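Local coordinates for putative Oleoyl-[acyl-carrier protein] thioesterase (Lactobacillus plantarum, PDB 2OWN) that probably hydrolyses the thioester of oleoyl-acyl-carrier protein, releasing the free fatty acid from its carrier, at residues Phe100-Ala105 / Gln109-Thr114. Numbering follows the deposited sequence.
With GOL (glycerol), chain T.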
ATOM      1  N   PHE B 100      14.917  -2.857 -15.440  1.00 30.82           N
ATOM      2  CA  PHE B 100      13.543  -3.395 -15.285  1.00 30.73           C
ATOM      3  C   PHE B 100      12.656  -2.886 -16.431  1.00 31.48           C
ATOM      4  O   PHE B 100      12.798  -1.723 -16.827  1.00 34.37           O
ATOM      5  CB  PHE B 100      12.832  -2.955 -13.994  1.00 30.93           C
ATOM      6  CG  PHE B 100      13.644  -3.061 -12.730  1.00 31.05           C
ATOM      7  CD1 PHE B 100      14.637  -2.098 -12.444  1.00 32.86           C
ATOM      8  CD2 PHE B 100      13.339  -4.025 -11.744  1.00 33.05           C
ATOM      9  CE1 PHE B 100      15.389  -2.148 -11.245  1.00 31.94           C
ATOM     10  CE2 PHE B 100      14.088  -4.076 -10.523  1.00 32.40           C
ATOM     11  CZ  PHE B 100      15.112  -3.133 -10.277  1.00 32.64           C
ATOM     12  N   TRP B 101      11.738  -3.729 -16.915  1.00 30.97           N
ATOM     13  CA  TRP B 101      10.767  -3.380 -17.971  1.00 30.87           C
ATOM     14  C   TRP B 101       9.373  -3.795 -17.523  1.00 31.15           C
ATOM     15  O   TRP B 101       9.179  -4.968 -17.197  1.00 31.84           O
ATOM     16  CB  TRP B 101      11.059  -4.092 -19.284  1.00 30.46           C
ATOM     17  CG  TRP B 101      12.341  -3.758 -19.888  1.00 31.32           C
ATOM     18  CD1 TRP B 101      12.566  -2.862 -20.889  1.00 29.30           C
ATOM     19  CD2 TRP B 101      13.606  -4.321 -19.551  1.00 29.49           C
ATOM     20  NE1 TRP B 101      13.901  -2.824 -21.198  1.00 30.71           N
ATOM     21  CE2 TRP B 101      14.572  -3.706 -20.394  1.00 28.64           C
ATOM     22  CE3 TRP B 101      14.031  -5.285 -18.607  1.00 29.55           C
ATOM     23  CZ2 TRP B 101      15.953  -4.021 -20.327  1.00 31.98           C
ATOM     24  CZ3 TRP B 101      15.419  -5.616 -18.536  1.00 30.97           C
ATOM     25  CH2 TRP B 101      16.359  -4.974 -19.396  1.00 29.46           C
ATOM     26  N   ILE B 102       8.443  -2.839 -17.463  1.00 32.18           N
ATOM     27  CA  ILE B 102       7.034  -3.087 -17.117  1.00 33.14           C
ATOM     28  C   ILE B 102       6.349  -2.989 -18.487  1.00 33.34           C
ATOM     29  O   ILE B 102       6.440  -1.920 -19.128  1.00 32.20           O
ATOM     30  CB  ILE B 102       6.455  -2.065 -16.120  1.00 34.53           C
ATOM     31  CG1 ILE B 102       7.327  -1.918 -14.857  1.00 37.75           C
ATOM     32  CG2 ILE B 102       5.036  -2.445 -15.734  1.00 30.81           C
ATOM     33  CD1 ILE B 102       7.525  -3.154 -14.064  1.00 42.92           C
ATOM     34  N   ARG B 103       5.713  -4.095 -18.919  1.00 33.51           N
ATOM     35  CA  ARG B 103       5.017  -4.208 -20.214  0.50 34.07           C
ATOM     36  C   ARG B 103       3.557  -4.620 -20.041  1.00 34.49           C
ATOM     37  O   ARG B 103       3.204  -5.254 -19.032  1.00 33.38           O
ATOM     38  CB  ARG B 103       5.721  -5.242 -21.103  0.50 34.03           C
ATOM     39  CG  ARG B 103       7.186  -4.939 -21.434  0.50 34.42           C
ATOM     40  CD  ARG B 103       7.745  -5.986 -22.399  0.50 34.78           C
ATOM     41  NE  ARG B 103       9.115  -5.697 -22.855  0.50 36.26           N
ATOM     42  CZ  ARG B 103      10.275  -6.169 -22.355  0.50 35.75           C
ATOM     43  NH1 ARG B 103      10.336  -7.033 -21.322  0.50 34.50           N
ATOM     44  NH2 ARG B 103      11.426  -5.774 -22.925  0.50 37.04           N
ATOM     45  N   ASP B 104       2.718  -4.273 -21.035  1.00 35.24           N
ATOM     46  CA  ASP B 104       1.266  -4.623 -21.018  1.00 37.44           C
ATOM     47  C   ASP B 104       1.045  -6.062 -21.526  1.00 38.01           C
ATOM     48  O   ASP B 104       2.011  -6.728 -21.933  1.00 36.41           O
ATOM     49  CB  ASP B 104       0.380  -3.565 -21.754  1.00 37.79           C
ATOM     50  CG  ASP B 104       0.563  -3.500 -23.290  1.00 39.31           C
ATOM     51  OD1 ASP B 104       1.221  -4.343 -23.947  1.00 41.39           O
ATOM     52  OD2 ASP B 104      -0.012  -2.542 -23.854  1.00 40.65           O
ATOM     53  N   ALA B 105      -0.220  -6.512 -21.507  1.00 40.07           N
ATOM     54  CA  ALA B 105      -0.636  -7.859 -21.994  1.00 41.30           C
ATOM     55  C   ALA B 105      -0.258  -8.163 -23.463  1.00 42.39           C
ATOM     56  O   ALA B 105       0.050  -9.318 -23.793  1.00 42.61           O
ATOM     57  CB  ALA B 105      -2.150  -8.080 -21.768  1.00 41.37           C
ATOM     58  N   GLN B 109       5.699  -1.563 -24.181  1.00 35.60           N
ATOM     59  CA  GLN B 109       6.360  -1.004 -22.984  1.00 35.12           C
ATOM     60  C   GLN B 109       5.554   0.120 -22.310  1.00 35.37           C
ATOM     61  O   GLN B 109       5.227   1.132 -22.951  1.00 36.15           O
ATOM     62  CB  GLN B 109       7.790  -0.520 -23.302  1.00 35.29           C
ATOM     63  CG  GLN B 109       8.580   0.125 -22.144  1.00 35.07           C
ATOM     64  CD  GLN B 109      10.000   0.476 -22.546  1.00 35.16           C
ATOM     65  OE1 GLN B 109      10.773  -0.396 -22.903  1.00 33.38           O
ATOM     66  NE2 GLN B 109      10.367   1.749 -22.414  1.00 30.91           N
ATOM     67  N   LEU B 110       5.306  -0.066 -21.009  1.00 33.84           N
ATOM     68  CA  LEU B 110       4.603   0.879 -20.137  1.00 33.99           C
ATOM     69  C   LEU B 110       5.631   1.733 -19.386  1.00 33.52           C
ATOM     70  O   LEU B 110       5.473   2.963 -19.301  1.00 31.94           O
ATOM     71  CB  LEU B 110       3.681   0.134 -19.157  1.00 33.88           C
ATOM     72  CG  LEU B 110       2.552  -0.707 -19.755  1.00 35.29           C
ATOM     73  CD1 LEU B 110       1.724  -1.311 -18.631  1.00 33.96           C
ATOM     74  CD2 LEU B 110       1.646   0.094 -20.680  1.00 39.88           C
ATOM     75  N   ALA B 111       6.644   1.073 -18.803  1.00 32.44           N
ATOM     76  CA  ALA B 111       7.742   1.741 -18.083  1.00 31.36           C
ATOM     77  C   ALA B 111       9.081   0.996 -18.223  1.00 30.35           C
ATOM     78  O   ALA B 111       9.099  -0.222 -18.426  1.00 29.87           O
ATOM     79  CB  ALA B 111       7.390   1.950 -16.612  1.00 29.92           C
ATOM     80  N   TYR B 112      10.172   1.767 -18.160  1.00 30.34           N
ATOM     81  CA  TYR B 112      11.567   1.283 -18.245  1.00 30.07           C
ATOM     82  C   TYR B 112      12.345   1.947 -17.108  1.00 29.66           C
ATOM     83  O   TYR B 112      12.409   3.185 -17.056  1.00 27.59           O
ATOM     84  CB  TYR B 112      12.159   1.584 -19.622  1.00 30.60           C
ATOM     85  CG  TYR B 112      13.655   1.365 -19.746  1.00 32.29           C
ATOM     86  CD1 TYR B 112      14.211   0.075 -19.600  1.00 33.33           C
ATOM     87  CD2 TYR B 112      14.528   2.442 -20.052  1.00 33.37           C
ATOM     88  CE1 TYR B 112      15.618  -0.141 -19.729  1.00 34.67           C
ATOM     89  CE2 TYR B 112      15.942   2.236 -20.190  1.00 31.68           C
ATOM     90  CZ  TYR B 112      16.466   0.944 -20.027  1.00 33.25           C
ATOM     91  OH  TYR B 112      17.811   0.735 -20.150  1.00 34.57           O
ATOM     92  N   ILE B 113      12.903   1.117 -16.217  1.00 30.38           N
ATOM     93  CA  ILE B 113      13.654   1.552 -15.046  1.00 30.68           C
ATOM     94  C   ILE B 113      15.103   1.081 -15.121  1.00 30.38           C
ATOM     95  O   ILE B 113      15.352  -0.084 -15.455  1.00 30.53           O
ATOM     96  CB  ILE B 113      13.033   1.016 -13.721  1.00 30.12           C
ATOM     97  CG1 ILE B 113      11.537   1.382 -13.607  1.00 32.33           C
ATOM     98  CG2 ILE B 113      13.815   1.523 -12.491  1.00 30.71           C
ATOM     99  CD1 ILE B 113      10.852   0.865 -12.336  1.00 31.06           C
ATOM    100  N   THR B 114      16.031   2.015 -14.886  1.00 30.48           N
ATOM    101  CA  THR B 114      17.476   1.749 -14.781  1.00 30.72           C
ATOM    102  C   THR B 114      17.823   2.117 -13.331  1.00 29.56           C
ATOM    103  O   THR B 114      17.158   2.981 -12.734  1.00 30.07           O
ATOM    104  CB  THR B 114      18.348   2.513 -15.809  1.00 31.58           C
ATOM    105  OG1 THR B 114      18.249   3.927 -15.617  1.00 31.52           O
ATOM    106  CG2 THR B 114      17.938   2.155 -17.227  1.00 34.85           C
TER
HETATM  107  C1  GOL T 267      14.110   2.046 -23.689  1.00 53.83           C
HETATM  108  O1  GOL T 267      12.760   2.442 -23.608  1.00 52.88           O
HETATM  109  C2  GOL T 267      14.277   0.541 -23.478  1.00 53.17           C
HETATM  110  O2  GOL T 267      13.431  -0.187 -24.344  1.00 51.81           O
HETATM  111  C3  GOL T 267      15.743   0.187 -23.729  1.00 55.69           C
HETATM  112  O3  GOL T 267      16.059  -1.103 -23.258  1.00 55.80           O
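Strands 100-103 and 111-114 run antiparallel, their axes 4.8 Å apart at 169°, with Phe-100 and Ile-113 paired through two backbone hydrogen bonds. At Ile-102 the register slips by one residue. Ile-102 O accepts from both Leu-110 N, at 2.9 Å, and Ala-111 N, which makes a classic beta bulge. On one face, Trp-101 and Tyr-112 are neighbours, with Tyr-112 CD1 over a face of the indole, 3.3 Å from Trp-101 NE1. The five-membered ring of Trp-101 and the Tyr-112 ring meet obliquely, their planes at 36°. Tyr-112 CG is anti to its backbone N (chi1 169°), which sets the ring beside the indole. Tyr-112 OH hydrogen-bonds to Glu-99 OE2. A glycerol, probably from crystallisation, lies with C2 over the centre of the Tyr-112 ring. Gln-109 NE2 gives to glycerol O1 at 2.8 Å, Gln-109 OE1 accepts from glycerol O2, and Trp-101 NE1 bonds weakly to glycerol O3. With an alanine at Tyr-112, the indole would probably lose its aromatic neighbour and Glu-99 its hydroxyl partner. On the other face, Phe-100 CD1 packs on Ile-113 CG2 at 3.7 Å. Both residues also meet Ala-38. This hairpin, packed on helix 31-48, is part of the hotdog fold, consistent with an acyl-ACP thioesterase N-terminal domain.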